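Local coordinates for outer membrane associated protein (PDB 6U83), which probably anchors the outer membrane to peptidoglycan through this periplasmic OmpA-like domain, which here binds D-alanine, the whole protein being a putative porin, at residues 83-88 with 166-171. Sequence-based numbering, arbitrary orientation.
Sequences VNFIKD and VSAPLK
The last turns of helix 73-89 lie over strand 161-172 where F85 and I86 meet V166, with the axes of the two short segments 9.8 Å apart at closest approach and their N-to-C directions 43° apart. F85 is the larger contributor from the helix, and V166 from the strand. The F85 CG stands anti to the backbone N (chi1 176°), which swings the ring from the flank of the helix down to the sheet. There V166 CG2 sits at the ring edge, near its plane, 4.0 Å from CE2 and equally close to CD2, so the methyl meets ring hydrogens rather than the pi face. Farther along the strand, A168 CB lies 4.3 Å from F85 CZ. I86 reaches the same methyl with its CG1, 4.3 Å from V166 CG2, so that one branch of the valine touches both helix residues. V56 and V58 of strand 55-63, together with P29 and I91, also pack against the F85 side chain, while V94 of strand 94-98 touches both I86 and V166. Toward the C-terminal end of the helix the contact turns looser and more exposed: the K171 chain, bent at chi2 (-74°), brings CE to 4.2 Å from the D88 carbonyl O, a distant approach and not a bond. This is helix-on-sheet packing of the alpha/beta OmpA-like fold, remote from the D-alanine pocket. V166 and A168 spend backbone hydrogen bonds on V58 and V56 of the neighbouring strand, and their union with the helix rests on apolar packing, fringed by a lysine at the exposed end.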
loop_
_atom_site.group_PDB
_atom_site.type_symbol
_atom_site.label_atom_id
_atom_site.label_comp_id
_atom_site.label_asym_id
_atom_site.label_seq_id
_atom_site.Cartn_x
_atom_site.Cartn_y
_atom_site.Cartn_z
ATOM N N VAL A 83 7.812 0.636 5.259
ATOM C CA VAL A 83 8.022 1.152 6.607
ATOM C C VAL A 83 9.423 1.736 6.746
ATOM O O VAL A 83 9.614 2.783 7.383
ATOM C CB VAL A 83 7.759 0.042 7.641
ATOM C CG1 VAL A 83 8.189 0.479 9.029
ATOM C CG2 VAL A 83 6.284 -0.348 7.630
ATOM N N ASN A 84 10.422 1.072 6.152
ATOM C CA ASN A 84 11.802 1.550 6.200
ATOM C C ASN A 84 11.926 2.957 5.625
ATOM O O ASN A 84 12.738 3.763 6.101
ATOM C CB ASN A 84 12.709 0.576 5.438
ATOM C CG ASN A 84 14.056 0.372 6.109
ATOM O OD1 ASN A 84 14.195 -0.470 6.999
ATOM N ND2 ASN A 84 15.061 1.133 5.678
ATOM N N PHE A 85 11.121 3.271 4.611
ATOM C CA PHE A 85 11.107 4.615 4.049
ATOM C C PHE A 85 10.437 5.602 4.998
ATOM O O PHE A 85 10.914 6.732 5.172
ATOM C CB PHE A 85 10.394 4.571 2.702
ATOM C CG PHE A 85 10.231 5.908 2.040
ATOM C CD1 PHE A 85 11.305 6.537 1.450
ATOM C CD2 PHE A 85 8.987 6.499 1.954
ATOM C CE1 PHE A 85 11.151 7.746 0.816
ATOM C CE2 PHE A 85 8.828 7.711 1.325
ATOM C CZ PHE A 85 9.912 8.335 0.753
ATOM N N ILE A 86 9.334 5.188 5.624
ATOM C CA ILE A 86 8.644 6.044 6.583
ATOM C C ILE A 86 9.565 6.395 7.748
ATOM O O ILE A 86 9.660 7.558 8.154
ATOM C CB ILE A 86 7.351 5.364 7.067
ATOM C CG1 ILE A 86 6.352 5.271 5.917
ATOM C CG2 ILE A 86 6.745 6.114 8.254
ATOM C CD1 ILE A 86 5.308 4.211 6.147
ATOM N N LYS A 87 10.264 5.397 8.297
ATOM C CA LYS A 87 11.153 5.671 9.425
ATOM C C LYS A 87 12.338 6.538 9.013
ATOM O O LYS A 87 12.852 7.316 9.824
ATOM C CB LYS A 87 11.646 4.364 10.050
ATOM C CG LYS A 87 10.569 3.552 10.761
ATOM C CD LYS A 87 11.167 2.439 11.636
ATOM C CE LYS A 87 11.830 1.342 10.813
ATOM N NZ LYS A 87 12.538 0.346 11.671
ATOM N N ASP A 88 12.784 6.422 7.764
ATOM C CA ASP A 88 13.919 7.223 7.325
ATOM C C ASP A 88 13.494 8.625 6.927
ATOM O O ASP A 88 14.224 9.589 7.176
ATOM C CB ASP A 88 14.640 6.537 6.167
ATOM C CG ASP A 88 15.671 5.534 6.643
ATOM O OD1 ASP A 88 16.374 5.831 7.636
ATOM O OD2 ASP A 88 15.775 4.446 6.031
ATOM N N VAL A 166 2.763 7.699 0.601
ATOM C CA VAL A 166 3.354 8.779 1.383
ATOM C C VAL A 166 4.362 9.524 0.513
ATOM O O VAL A 166 4.902 8.975 -0.450
ATOM C CB VAL A 166 4.019 8.245 2.669
ATOM C CG1 VAL A 166 2.967 7.687 3.620
ATOM C CG2 VAL A 166 5.023 7.174 2.333
ATOM N N SER A 167 4.611 10.784 0.853
ATOM C CA SER A 167 5.527 11.627 0.104
ATOM C C SER A 167 6.523 12.277 1.045
ATOM O O SER A 167 6.248 12.497 2.224
ATOM C CB SER A 167 4.791 12.720 -0.676
ATOM O OG SER A 167 3.878 12.136 -1.578
ATOM N N ALA A 168 7.678 12.591 0.509
ATOM C CA ALA A 168 8.704 13.241 1.301
ATOM C C ALA A 168 9.741 13.803 0.348
ATOM O O ALA A 168 9.885 13.297 -0.772
ATOM C CB ALA A 168 9.341 12.263 2.288
ATOM N N PRO A 169 10.456 14.853 0.729
ATOM C CA PRO A 169 11.546 15.339 -0.119
ATOM C C PRO A 169 12.616 14.266 -0.302
ATOM O O PRO A 169 12.771 13.361 0.523
ATOM C CB PRO A 169 12.078 16.550 0.652
ATOM C CG PRO A 169 10.906 17.007 1.495
ATOM C CD PRO A 169 10.196 15.746 1.875
ATOM N N LEU A 170 13.346 14.363 -1.413
ATOM C CA LEU A 170 14.440 13.432 -1.654
ATOM C C LEU A 170 15.622 13.783 -0.765
ATOM O O LEU A 170 16.003 14.951 -0.650
ATOM C CB LEU A 170 14.855 13.453 -3.123
ATOM C CG LEU A 170 14.112 12.433 -3.980
ATOM C CD1 LEU A 170 14.476 12.588 -5.436
ATOM C CD2 LEU A 170 14.422 11.029 -3.486
ATOM N N LYS A 171 16.194 12.764 -0.135
ATOM C CA LYS A 171 17.259 12.963 0.837
ATOM C C LYS A 171 18.607 13.125 0.139
ATOM O O LYS A 171 18.909 12.423 -0.828
ATOM C CB LYS A 171 17.305 11.777 1.806
ATOM C CG LYS A 171 15.966 11.444 2.473
ATOM C CD LYS A 171 15.597 12.466 3.541
ATOM C CE LYS A 171 14.153 12.301 4.003
ATOM N NZ LYS A 171 13.811 13.217 5.132
#